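Local coordinates for protein lipolytic enzyme, g-d-s-l (Clostridium thermocellum, PDB 2W47) that binds a glycan beside a calcium ion at one end of a beta-sandwich, as a carbohydrate-binding module of family 6, at residues A[39-44]-A[109-114]; A[32-37]-A[121-126]; A[54-59]-A[97-102]; A[68-73]-A[83-88]. One frame throughout, in Å; residues are numbered along the deposited sequence. Where two conformers were deposited one is given.

Followed from the N terminus, the chain passes through 32-37, 39-44, 54-59 and 68-73, then meets their partners in reverse order at 83-88, 97-102, 109-114 and 121-126. The four loops are therefore strictly nested and none cross: interaction 4 closes the innermost, interaction 3 encloses it, interaction 1 encloses both, and interaction 2 closes the outermost. Interaction 1 pairs two strands of the five-stranded sheet, to which strand 70-74 of interaction 4 also belongs. Interaction 3 pairs two strands of the facing four-stranded sheet, next to strand 122-130 of interaction 2. Interactions 2 and 4 meet at the bound 4-deoxy-beta-L-threo-hex-4-enopyranuronic acid, and interaction 2 also holds the calcium ion.

Interaction 1 of 4, residues A[39-44]-A[109-114]; sequences GGYIEW and VIRATA
Ile42 and Ala112 face each other as a hydrogen-bonded pair in two antiparallel strands, 41-44 and 109-114, whose directions differ by 165° and whose axes approach to 4.7 Å. The pairing continues through Trp44 and Ile110, with Tyr41-Thr113 and Glu43-Arg111 as the intervening non-hydrogen-bonded pairs. Ahead of strand 41-44, Gly40 O still accepts from Ala114 N at 2.8 Å, and Gly39 N donates to Ala114 O, so the pairing already begins in the loop that leads into the strand.

On the face that carries Tyr41, Glu43, Arg111 and Thr113, the guanidinium of Arg111 lies flat over one face of the Tyr41 ring. The planes are only 5° apart and the centres 3.6 Å, which meets the geometry of a cation-pi stack. A bend at chi3 (-66°) turns the Arg111 head back over the phenol, while CD adds a CH-pi contact near the ring's CG. The edge of the same guanidinium serves Glu43: NE reaches Glu43 OE1 at 2.8 Å and NH2 reaches Glu43 OE1 at 2.9 Å, a side-on salt bridge in which one oxygen takes both donors. Stack and bridge together should restrict rotation of the guanidinium. Val109 CG1 packs against Glu43 CD at 3.3 Å.

On the reverse face, Ile42 CG1 touches Ala112 CB at 4.0 Å. Here Trp44 and Ala112 pack on Phe58, and Ile110 on Leu56, of strand 52-61 in the facing sheet. Within the five-stranded sheet, strand 13-15 bonds to the outer side of 41-48, and strand 70-74 to the outer side of 106-114.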
# COMPACT_ATOMS: atom_id res chain seq x y z
N GLY A 39 -12.09 -6.43 4.29
CA GLY A 39 -11.68 -5.76 5.52
C GLY A 39 -10.29 -5.99 6.07
O GLY A 39 -9.92 -5.36 7.06
N GLY A 40 -9.51 -6.88 5.47
CA GLY A 40 -8.11 -6.99 5.86
C GLY A 40 -7.41 -5.67 5.61
O GLY A 40 -7.84 -4.87 4.76
N TYR A 41 -6.34 -5.41 6.34
CA TYR A 41 -5.60 -4.18 6.09
C TYR A 41 -4.13 -4.27 6.40
O TYR A 41 -3.68 -5.15 7.13
CB TYR A 41 -6.21 -2.98 6.83
CG TYR A 41 -6.16 -2.99 8.35
CD1 TYR A 41 -4.98 -2.68 9.05
CD2 TYR A 41 -7.31 -3.23 9.09
CE1 TYR A 41 -4.95 -2.67 10.46
CE2 TYR A 41 -7.30 -3.20 10.49
CZ TYR A 41 -6.12 -2.93 11.16
OH TYR A 41 -6.13 -2.92 12.54
N ILE A 42 -3.39 -3.34 5.81
CA ILE A 42 -1.98 -3.12 6.12
C ILE A 42 -1.82 -1.65 6.51
O ILE A 42 -2.41 -0.76 5.89
CB ILE A 42 -1.05 -3.46 4.93
CG1 ILE A 42 -1.28 -2.50 3.75
CG2 ILE A 42 -1.22 -4.92 4.53
CD1 ILE A 42 -0.54 -2.87 2.48
N GLU A 43 -1.05 -1.41 7.57
CA GLU A 43 -0.88 -0.08 8.10
C GLU A 43 0.58 0.19 8.38
O GLU A 43 1.25 -0.64 8.98
CB GLU A 43 -1.70 0.06 9.38
CG GLU A 43 -1.63 1.41 10.03
CD GLU A 43 -2.58 1.49 11.19
OE1 GLU A 43 -3.79 1.69 10.94
OE2 GLU A 43 -2.13 1.38 12.35
N TRP A 44 1.06 1.35 7.96
CA TRP A 44 2.41 1.76 8.28
C TRP A 44 2.41 3.09 9.02
O TRP A 44 1.56 3.96 8.77
CB TRP A 44 3.24 1.94 7.02
CG TRP A 44 3.77 0.70 6.39
CD1 TRP A 44 4.88 -0.01 6.77
CD2 TRP A 44 3.27 0.06 5.22
NE1 TRP A 44 5.08 -1.06 5.91
CE2 TRP A 44 4.11 -1.04 4.95
CE3 TRP A 44 2.18 0.31 4.37
CZ2 TRP A 44 3.90 -1.89 3.87
CZ3 TRP A 44 1.97 -0.54 3.30
CH2 TRP A 44 2.83 -1.63 3.06
N VAL A 109 -0.31 7.84 10.08
CA VAL A 109 -0.79 6.46 10.10
C VAL A 109 -1.47 6.17 8.76
O VAL A 109 -2.53 6.72 8.48
CB VAL A 109 -1.76 6.23 11.27
CG1 VAL A 109 -2.15 4.77 11.34
CG2 VAL A 109 -1.15 6.68 12.61
N ILE A 110 -0.83 5.35 7.92
CA ILE A 110 -1.33 5.10 6.58
C ILE A 110 -1.84 3.67 6.46
O ILE A 110 -1.09 2.73 6.67
CB ILE A 110 -0.25 5.41 5.52
CG1 ILE A 110 0.26 6.87 5.70
CG2 ILE A 110 -0.79 5.16 4.10
CD1 ILE A 110 1.09 7.45 4.57
N ARG A 111 -3.13 3.53 6.16
CA ARG A 111 -3.77 2.22 6.09
C ARG A 111 -4.42 1.98 4.73
O ARG A 111 -5.07 2.88 4.17
CB ARG A 111 -4.81 2.05 7.22
CG ARG A 111 -5.45 0.66 7.26
CD ARG A 111 -6.57 0.58 8.27
NE ARG A 111 -6.09 0.74 9.63
CZ ARG A 111 -6.83 0.52 10.71
NH1 ARG A 111 -8.09 0.11 10.57
NH2 ARG A 111 -6.30 0.68 11.91
N ALA A 112 -4.25 0.76 4.23
CA ALA A 112 -4.91 0.30 3.01
C ALA A 112 -5.79 -0.89 3.36
O ALA A 112 -5.29 -1.95 3.74
CB ALA A 112 -3.88 -0.08 1.96
N THR A 113 -7.11 -0.71 3.23
CA THR A 113 -8.09 -1.69 3.67
C THR A 113 -8.79 -2.30 2.46
O THR A 113 -9.29 -1.58 1.59
CB THR A 113 -9.14 -1.03 4.58
OG1 THR A 113 -8.48 -0.47 5.72
CG2 THR A 113 -10.16 -2.03 5.09
N ALA A 114 -8.86 -3.63 2.43
CA ALA A 114 -9.51 -4.33 1.32
C ALA A 114 -11.02 -4.10 1.35
O ALA A 114 -11.66 -4.27 2.39
CB ALA A 114 -9.21 -5.81 1.40

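Interaction 2 of 4, residues A[32-37]-A[121-126]; sequences VNYHNE and PNVDYL. With CA (calcium ion), chain C; AQA (4-deoxy-beta-L-threo-hex-4-enopyranuronic acid), chain B.
Val32 and Val123 form a single antiparallel bridge, Val32 N donating to Val123 O at 2.8 Å and Val123 N returning a bond to Val32 O. Next to it, at the start of strand 122-130, the Asn122 side chain reaches to the sugar. Its CB lies 3.6 Å from Val32 O, and a chi1 of -72°, with CG beside the backbone N, carries the amide alongside the side chain of Asn33. The two amides point the same way with planes 63° apart, and their OD1 atoms, both acceptors, do not bond to each other. Each oxygen has its own work instead. Asn122 OD1 accepts from water 1 at 2.7 Å, a water that also takes the Tyr34 N-H and is a calcium ligand, so Asn122 stands in the second shell of the metal. At the other branch of the tip, Asn122 ND2 donates to O3 of 4-deoxy-beta-L-threo-hex-4-enopyranuronic acid at 2.9 Å.

Asn33 OD1 reaches calcium directly at 2.2 Å, while its ND2 is held by Glu20. Tyr34 O at 2.3 Å and Asn36 OD1 at 2.6 Å from calcium supply two more ligands, and three waters together with the sugar's O6B, 2.3 Å from calcium, bring the total to seven oxygens. Asn36 ND2 meanwhile donates to the sugar's other carboxylate oxygen, O6A. The Tyr34 ring turns its edge to Val123 CG2, and its OH bonds to Ala112 O. The arrangement forms the calcium-bearing part of the glycan pocket of a family 6 carbohydrate-binding module, in which calcium bridges protein and sugar carboxylate.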
# COMPACT_ATOMS: atom_id res chain seq x y z
N VAL A 32 3.05 -8.88 1.83
CA VAL A 32 1.76 -9.13 2.48
C VAL A 32 0.79 -9.81 1.52
O VAL A 32 0.61 -9.37 0.40
CB VAL A 32 1.11 -7.83 2.98
CG1 VAL A 32 -0.17 -8.15 3.73
CG2 VAL A 32 2.05 -7.06 3.87
N ASN A 33 0.16 -10.88 2.01
CA ASN A 33 -0.95 -11.52 1.32
C ASN A 33 -2.18 -11.38 2.20
O ASN A 33 -2.23 -11.93 3.29
CB ASN A 33 -0.59 -12.99 1.05
CG ASN A 33 -1.77 -13.82 0.56
OD1 ASN A 33 -2.83 -13.30 0.22
ND2 ASN A 33 -1.58 -15.13 0.56
N TYR A 34 -3.15 -10.60 1.72
CA TYR A 34 -4.40 -10.37 2.45
C TYR A 34 -5.21 -11.66 2.52
O TYR A 34 -5.21 -12.45 1.58
CB TYR A 34 -5.25 -9.35 1.69
CG TYR A 34 -4.84 -7.89 1.84
CD1 TYR A 34 -3.71 -7.39 1.20
CD2 TYR A 34 -5.63 -7.01 2.57
CE1 TYR A 34 -3.36 -6.05 1.31
CE2 TYR A 34 -5.29 -5.66 2.69
CZ TYR A 34 -4.15 -5.19 2.06
OH TYR A 34 -3.77 -3.87 2.15
N HIS A 35 -5.93 -11.88 3.62
CA HIS A 35 -6.98 -12.90 3.61
C HIS A 35 -7.95 -12.57 2.49
O HIS A 35 -8.21 -11.40 2.20
CB HIS A 35 -7.75 -12.91 4.92
CG HIS A 35 -6.99 -13.46 6.09
ND1 HIS A 35 -5.67 -13.85 6.02
CD2 HIS A 35 -7.38 -13.66 7.37
CE1 HIS A 35 -5.28 -14.29 7.20
NE2 HIS A 35 -6.29 -14.17 8.04
N ASN A 36 -8.49 -13.61 1.86
CA ASN A 36 -9.46 -13.39 0.80
C ASN A 36 -10.85 -13.15 1.37
O ASN A 36 -11.73 -14.03 1.39
CB ASN A 36 -9.37 -14.49 -0.26
CG ASN A 36 -8.07 -14.40 -1.07
OD1 ASN A 36 -7.00 -14.06 -0.53
ND2 ASN A 36 -8.15 -14.68 -2.36
N GLU A 37 -11.00 -11.94 1.88
CA GLU A 37 -12.22 -11.49 2.54
C GLU A 37 -12.24 -9.97 2.60
O GLU A 37 -11.21 -9.31 2.41
CB GLU A 37 -12.34 -12.09 3.95
CG GLU A 37 -11.27 -11.61 4.93
CD GLU A 37 -11.34 -12.31 6.27
OE1 GLU A 37 -11.18 -13.55 6.30
OE2 GLU A 37 -11.55 -11.63 7.28
N PRO A 121 -4.67 -6.77 -2.97
CA PRO A 121 -3.59 -7.33 -3.76
C PRO A 121 -2.48 -7.80 -2.82
O PRO A 121 -2.45 -7.42 -1.64
CB PRO A 121 -3.09 -6.13 -4.56
CG PRO A 121 -3.38 -4.96 -3.68
CD PRO A 121 -4.72 -5.30 -3.08
N ASN A 122 -1.55 -8.60 -3.33
CA ASN A 122 -0.32 -8.84 -2.59
C ASN A 122 0.51 -7.58 -2.62
O ASN A 122 0.63 -6.94 -3.67
CB ASN A 122 0.46 -10.01 -3.18
CG ASN A 122 -0.20 -11.35 -2.90
OD1 ASN A 122 -1.10 -11.46 -2.07
ND2 ASN A 122 0.26 -12.38 -3.61
N VAL A 123 1.07 -7.19 -1.48
CA VAL A 123 1.77 -5.90 -1.37
C VAL A 123 3.20 -6.09 -0.86
O VAL A 123 3.43 -6.64 0.23
CB VAL A 123 1.01 -4.89 -0.46
CG1 VAL A 123 1.80 -3.61 -0.33
CG2 VAL A 123 -0.39 -4.59 -1.02
N ASP A 124 4.15 -5.66 -1.68
CA ASP A 124 5.57 -5.82 -1.40
C ASP A 124 6.08 -4.77 -0.41
O ASP A 124 6.81 -5.10 0.54
CB ASP A 124 6.33 -5.69 -2.73
CG ASP A 124 7.79 -6.02 -2.61
OD1 ASP A 124 8.17 -6.81 -1.72
OD2 ASP A 124 8.57 -5.51 -3.44
N TYR A 125 5.70 -3.52 -0.65
CA TYR A 125 6.12 -2.39 0.17
C TYR A 125 5.32 -1.15 -0.16
O TYR A 125 4.58 -1.13 -1.16
CB TYR A 125 7.62 -2.10 0.01
CG TYR A 125 8.12 -1.73 -1.37
CD1 TYR A 125 7.74 -0.53 -1.98
CD2 TYR A 125 9.04 -2.53 -2.03
CE1 TYR A 125 8.23 -0.17 -3.24
CE2 TYR A 125 9.54 -2.18 -3.28
CZ TYR A 125 9.12 -1.00 -3.87
OH TYR A 125 9.61 -0.63 -5.11
N LEU A 126 5.48 -0.13 0.67
CA LEU A 126 5.01 1.21 0.41
C LEU A 126 6.23 2.09 0.29
O LEU A 126 7.08 2.11 1.18
CB LEU A 126 4.11 1.69 1.55
CG LEU A 126 3.72 3.17 1.56
CD1 LEU A 126 2.81 3.53 0.39
CD2 LEU A 126 3.07 3.54 2.88
CA CA C . -4.79 -12.75 -0.71
O6A AQA B . -5.81 -14.77 -4.25
C6 AQA B . -4.76 -14.46 -3.63
O6B AQA B . -4.71 -13.47 -2.84
C5 AQA B . -3.66 -15.18 -3.82
O5 AQA B . -3.76 -16.29 -4.76
C4 AQA B . -2.50 -14.88 -3.19
C3 AQA B . -1.33 -15.84 -3.24
O3 AQA B . -0.08 -15.17 -3.01
C2 AQA B . -1.33 -16.49 -4.62
O2 AQA B . -0.26 -17.44 -4.74
C1 AQA B . -2.66 -17.20 -4.86
O HOH W 1 -3.47 -10.59 -1.12
O HOH W 2 -4.94 -15.10 -0.53
O HOH W 3 -6.48 -11.19 -1.02

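Interaction 3 of 4, residues A[54-59]-A[97-102]; sequences YALIFR and AGIVAN
Leu56 and Ile99 lie across from each other on the inner face of the four-stranded sheet, one of the two layers of the beta-sandwich, where strand 95-103 forms an edge and 52-61 its inner neighbour. The strands run antiparallel at 166°, with six backbone bonds across the three hydrogen-bonded pairs; the Leu56 N to Ile99 O bond, at 2.8 Å, is nearly straight.

Tyr54, Leu56, Phe58, Ala97, Ile99 and Ala101 share this face. The side chains of Leu56 and Ile99 meet at a slant through their ends, CD1 of Leu56 being 4.2 Å from CD1 of Ile99. With chi1 at -48°, Leu56 CG sits beside the backbone N, and CD1 also runs over to Ala101 CB at 3.8 Å. Ile99 packs across the sandwich on Val79 and Met83 of strand 77-83 in the facing sheet, and Leu56 meets Leu126 of the adjacent strand. Ala55, Ile57 and Val100 lie on the other face, where Gly98, opposite Ile57, has no side chain and its CA closes to 3.1 Å from Leu56 O. The Phe58 ring presents its edge rather than a face to the partner strand: CD2 of Phe58 lies 3.6 Å from Ala97 O, which sits near the ring plane.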
# COMPACT_ATOMS: atom_id res chain seq x y z
N TYR A 54 3.09 14.18 -0.49
CA TYR A 54 3.97 13.04 -0.67
C TYR A 54 3.33 12.04 -1.60
O TYR A 54 2.12 11.82 -1.55
CB TYR A 54 4.27 12.35 0.67
CG TYR A 54 5.17 13.16 1.56
CD1 TYR A 54 6.52 12.86 1.66
CD2 TYR A 54 4.67 14.23 2.29
CE1 TYR A 54 7.37 13.62 2.48
CE2 TYR A 54 5.51 14.99 3.11
CZ TYR A 54 6.85 14.68 3.19
OH TYR A 54 7.68 15.43 4.00
N ALA A 55 4.15 11.42 -2.44
CA ALA A 55 3.72 10.25 -3.20
C ALA A 55 3.77 9.03 -2.29
O ALA A 55 4.74 8.83 -1.55
CB ALA A 55 4.61 10.05 -4.41
N LEU A 56 2.69 8.26 -2.34
CA LEU A 56 2.57 6.98 -1.64
C LEU A 56 2.38 5.94 -2.73
O LEU A 56 1.33 5.89 -3.37
CB LEU A 56 1.35 6.99 -0.71
CG LEU A 56 1.17 8.20 0.21
CD1 LEU A 56 -0.11 8.08 1.02
CD2 LEU A 56 2.38 8.34 1.12
N ILE A 57 3.41 5.14 -2.95
CA ILE A 57 3.40 4.15 -4.02
C ILE A 57 3.45 2.74 -3.44
O ILE A 57 4.39 2.39 -2.72
CB ILE A 57 4.56 4.36 -5.02
CG1 ILE A 57 4.46 5.74 -5.69
CG2 ILE A 57 4.58 3.24 -6.06
CD1 ILE A 57 5.54 6.01 -6.75
N PHE A 58 2.44 1.94 -3.75
CA PHE A 58 2.42 0.53 -3.35
C PHE A 58 2.98 -0.29 -4.49
O PHE A 58 2.52 -0.17 -5.63
CB PHE A 58 0.99 0.07 -3.07
CG PHE A 58 0.31 0.83 -1.96
CD1 PHE A 58 0.38 0.37 -0.65
CD2 PHE A 58 -0.42 1.98 -2.23
CE1 PHE A 58 -0.26 1.07 0.38
CE2 PHE A 58 -1.06 2.68 -1.22
CZ PHE A 58 -0.99 2.22 0.09
N ARG A 59 3.97 -1.13 -4.21
CA ARG A 59 4.39 -2.13 -5.18
C ARG A 59 3.57 -3.38 -4.88
O ARG A 59 3.58 -3.86 -3.75
CB ARG A 59 5.89 -2.40 -5.08
CG ARG A 59 6.40 -3.38 -6.13
CD ARG A 59 7.92 -3.41 -6.20
NE ARG A 59 8.41 -4.18 -7.34
CZ ARG A 59 8.79 -5.46 -7.29
NH1 ARG A 59 9.23 -6.06 -8.39
NH2 ARG A 59 8.72 -6.14 -6.16
N ALA A 97 1.04 1.14 -7.85
CA ALA A 97 -0.17 1.96 -7.80
C ALA A 97 0.07 3.01 -6.74
O ALA A 97 0.48 2.69 -5.62
CB ALA A 97 -1.40 1.12 -7.47
N GLY A 98 -0.17 4.27 -7.09
CA GLY A 98 0.19 5.37 -6.21
C GLY A 98 -0.86 6.45 -6.12
O GLY A 98 -1.73 6.58 -6.99
N ILE A 99 -0.77 7.21 -5.03
CA ILE A 99 -1.54 8.43 -4.85
C ILE A 99 -0.62 9.49 -4.28
O ILE A 99 0.46 9.19 -3.77
CB ILE A 99 -2.77 8.26 -3.90
CG1 ILE A 99 -2.35 7.78 -2.51
CG2 ILE A 99 -3.84 7.36 -4.52
CD1 ILE A 99 -3.45 7.90 -1.47
N VAL A 100 -1.05 10.74 -4.39
CA VAL A 100 -0.40 11.83 -3.71
C VAL A 100 -1.31 12.23 -2.54
O VAL A 100 -2.52 12.35 -2.71
CB VAL A 100 -0.14 13.02 -4.66
CG1 VAL A 100 0.44 14.20 -3.90
CG2 VAL A 100 0.81 12.60 -5.77
N ALA A 101 -0.72 12.41 -1.36
CA ALA A 101 -1.48 12.77 -0.18
C ALA A 101 -0.73 13.77 0.66
O ALA A 101 0.51 13.78 0.67
CB ALA A 101 -1.77 11.51 0.65
N ASN A 102 -1.48 14.61 1.36
CA ASN A 102 -0.88 15.55 2.30
C ASN A 102 -0.58 14.84 3.61
O ASN A 102 -1.45 14.17 4.18
CB ASN A 102 -1.80 16.75 2.53
CG ASN A 102 -1.82 17.71 1.35
OD1 ASN A 102 -2.85 18.32 1.06
ND2 ASN A 102 -0.69 17.84 0.67

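Interaction 4 of 4, residues A[68-73]-A[83-88]; sequences RPMRIT and MDFVST. With AQA (4-deoxy-beta-L-threo-hex-4-enopyranuronic acid), chain B.
Met70 and Phe85 meet because the methionine chain turns back at chi3 (-81°), which swings CE over one face of the phenyl ring. The bond from CA to CB of Phe85 already points toward 68-73, and a chi1 of -68°, with CG beside the backbone N, sets the ring with that face against Met70 CE; the two side chains cross at about a right angle. Met70 CE stands 3.6 Å from Phe85 CE2, offset toward the ring's rim in a CH-pi contact; the sulfur, farther off and oblique, makes this a Met-aromatic pair.

In the backbone, Met70 and Met83 form an antiparallel hydrogen-bonded pair, with Met83 N to Met70 O at 2.8 Å. This pair joins strands 70-74 and 77-83 at the edge of the five-stranded sheet of the beta-sandwich; past it, 83-88 runs on as a loop. There Arg68 N still donates to Phe85 O at 3.1 Å, from above the carbonyl plane, while the buried Arg68 O has no polar partner and rests 3.3 Å from Phe85 CB.

From this backbone Arg68 extends straight from CG to NE into the glycan pocket. Its NH1 donates a nearly straight hydrogen bond to O6B of 4-deoxy-beta-L-threo-hex-4-enopyranuronic acid at 2.9 Å, and NH2 donates another to O6A of that sugar at 2.8 Å, an end-on pairing with the carboxylate. Asp118 forms a salt bridge to NH2, and Gly120 O accepts from NH1.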
# COMPACT_ATOMS: atom_id res chain seq x y z
N ARG A 68 -8.73 -5.25 -7.31
CA ARG A 68 -8.83 -5.44 -5.86
C ARG A 68 -8.71 -4.07 -5.19
O ARG A 68 -7.63 -3.70 -4.72
CB ARG A 68 -7.73 -6.39 -5.37
CG ARG A 68 -7.98 -7.82 -5.80
CD ARG A 68 -7.02 -8.79 -5.15
NE ARG A 68 -7.41 -10.18 -5.36
CZ ARG A 68 -6.78 -11.22 -4.81
NH1 ARG A 68 -5.73 -11.01 -4.02
NH2 ARG A 68 -7.21 -12.45 -5.05
N PRO A 69 -9.81 -3.32 -5.17
CA PRO A 69 -9.76 -1.94 -4.69
C PRO A 69 -9.55 -1.87 -3.19
O PRO A 69 -9.95 -2.77 -2.44
CB PRO A 69 -11.12 -1.38 -5.11
CG PRO A 69 -12.02 -2.57 -5.09
CD PRO A 69 -11.18 -3.69 -5.60
N MET A 70 -8.90 -0.79 -2.75
CA MET A 70 -8.66 -0.58 -1.32
C MET A 70 -8.97 0.84 -0.91
O MET A 70 -8.77 1.78 -1.68
CB MET A 70 -7.23 -0.94 -0.92
CG MET A 70 -6.87 -2.37 -1.26
SD MET A 70 -5.58 -3.04 -0.19
CE MET A 70 -4.11 -2.36 -0.96
N ARG A 71 -9.48 0.96 0.31
CA ARG A 71 -9.77 2.25 0.93
C ARG A 71 -8.50 2.73 1.62
O ARG A 71 -7.96 2.03 2.48
CB ARG A 71 -10.89 2.05 1.95
CG ARG A 71 -11.66 3.30 2.34
CD ARG A 71 -12.77 2.99 3.35
NE ARG A 71 -13.72 1.99 2.85
CZ ARG A 71 -13.75 0.71 3.22
NH1 ARG A 71 -14.65 -0.10 2.70
NH2 ARG A 71 -12.88 0.24 4.10
N ILE A 72 -8.03 3.91 1.25
CA ILE A 72 -6.80 4.46 1.81
C ILE A 72 -7.12 5.55 2.80
O ILE A 72 -7.83 6.51 2.49
CB ILE A 72 -5.86 5.01 0.72
CG1 ILE A 72 -5.76 4.04 -0.47
CG2 ILE A 72 -4.48 5.35 1.31
CD1 ILE A 72 -5.28 2.62 -0.13
N THR A 73 -6.58 5.39 4.01
CA THR A 73 -6.76 6.38 5.05
C THR A 73 -5.41 6.92 5.54
O THR A 73 -4.42 6.19 5.59
CB THR A 73 -7.57 5.84 6.25
OG1 THR A 73 -6.97 4.63 6.74
CG2 THR A 73 -9.01 5.55 5.86
N MET A 83 -9.18 3.03 -4.16
CA MET A 83 -7.95 3.02 -4.94
C MET A 83 -7.85 1.70 -5.69
O MET A 83 -7.96 0.62 -5.08
CB MET A 83 -6.73 3.20 -4.03
CG MET A 83 -5.43 3.29 -4.78
SD MET A 83 -4.08 3.68 -3.66
CE MET A 83 -2.71 3.55 -4.80
N ASP A 84 -7.66 1.78 -7.00
CA ASP A 84 -7.58 0.59 -7.84
C ASP A 84 -6.25 -0.12 -7.75
O ASP A 84 -5.18 0.52 -7.73
CB ASP A 84 -7.87 0.95 -9.30
CG ASP A 84 -9.28 1.43 -9.52
OD1 ASP A 84 -10.19 1.03 -8.77
OD2 ASP A 84 -9.48 2.23 -10.46
N PHE A 85 -6.33 -1.45 -7.70
CA PHE A 85 -5.19 -2.34 -7.80
C PHE A 85 -5.56 -3.37 -8.85
O PHE A 85 -6.01 -4.47 -8.56
CB PHE A 85 -4.89 -2.96 -6.44
CG PHE A 85 -4.37 -1.96 -5.45
CD1 PHE A 85 -3.00 -1.73 -5.34
CD2 PHE A 85 -5.25 -1.19 -4.69
CE1 PHE A 85 -2.51 -0.78 -4.45
CE2 PHE A 85 -4.78 -0.24 -3.80
CZ PHE A 85 -3.39 -0.04 -3.68
N VAL A 86 -5.37 -2.97 -10.11
CA VAL A 86 -5.81 -3.76 -11.24
C VAL A 86 -4.90 -4.96 -11.45
O VAL A 86 -3.79 -5.03 -10.89
CB VAL A 86 -5.92 -2.92 -12.55
CG1 VAL A 86 -6.86 -1.74 -12.36
CG2 VAL A 86 -4.55 -2.42 -13.03
N SER A 87 -5.37 -5.92 -12.23
CA SER A 87 -4.57 -7.10 -12.54
C SER A 87 -3.18 -6.72 -13.01
O SER A 87 -3.00 -5.77 -13.79
CB SER A 87 -5.24 -7.93 -13.63
OG SER A 87 -4.50 -9.11 -13.84
N THR A 88 -2.20 -7.47 -12.52
CA THR A 88 -0.83 -7.38 -13.01
C THR A 88 -0.52 -8.58 -13.91
O THR A 88 0.59 -8.70 -14.41
CB THR A 88 0.18 -7.32 -11.86
OG1 THR A 88 0.10 -8.53 -11.10
CG2 THR A 88 -0.10 -6.11 -10.96
O6A AQA B . -5.81 -14.77 -4.25
C6 AQA B . -4.76 -14.46 -3.63
O6B AQA B . -4.71 -13.47 -2.84
C5 AQA B . -3.66 -15.18 -3.82
O5 AQA B . -3.76 -16.29 -4.76
C4 AQA B . -2.50 -14.88 -3.19
C3 AQA B . -1.33 -15.84 -3.24
O3 AQA B . -0.08 -15.17 -3.01
C2 AQA B . -1.33 -16.49 -4.62
O2 AQA B . -0.26 -17.44 -4.74
C1 AQA B . -2.66 -17.20 -4.86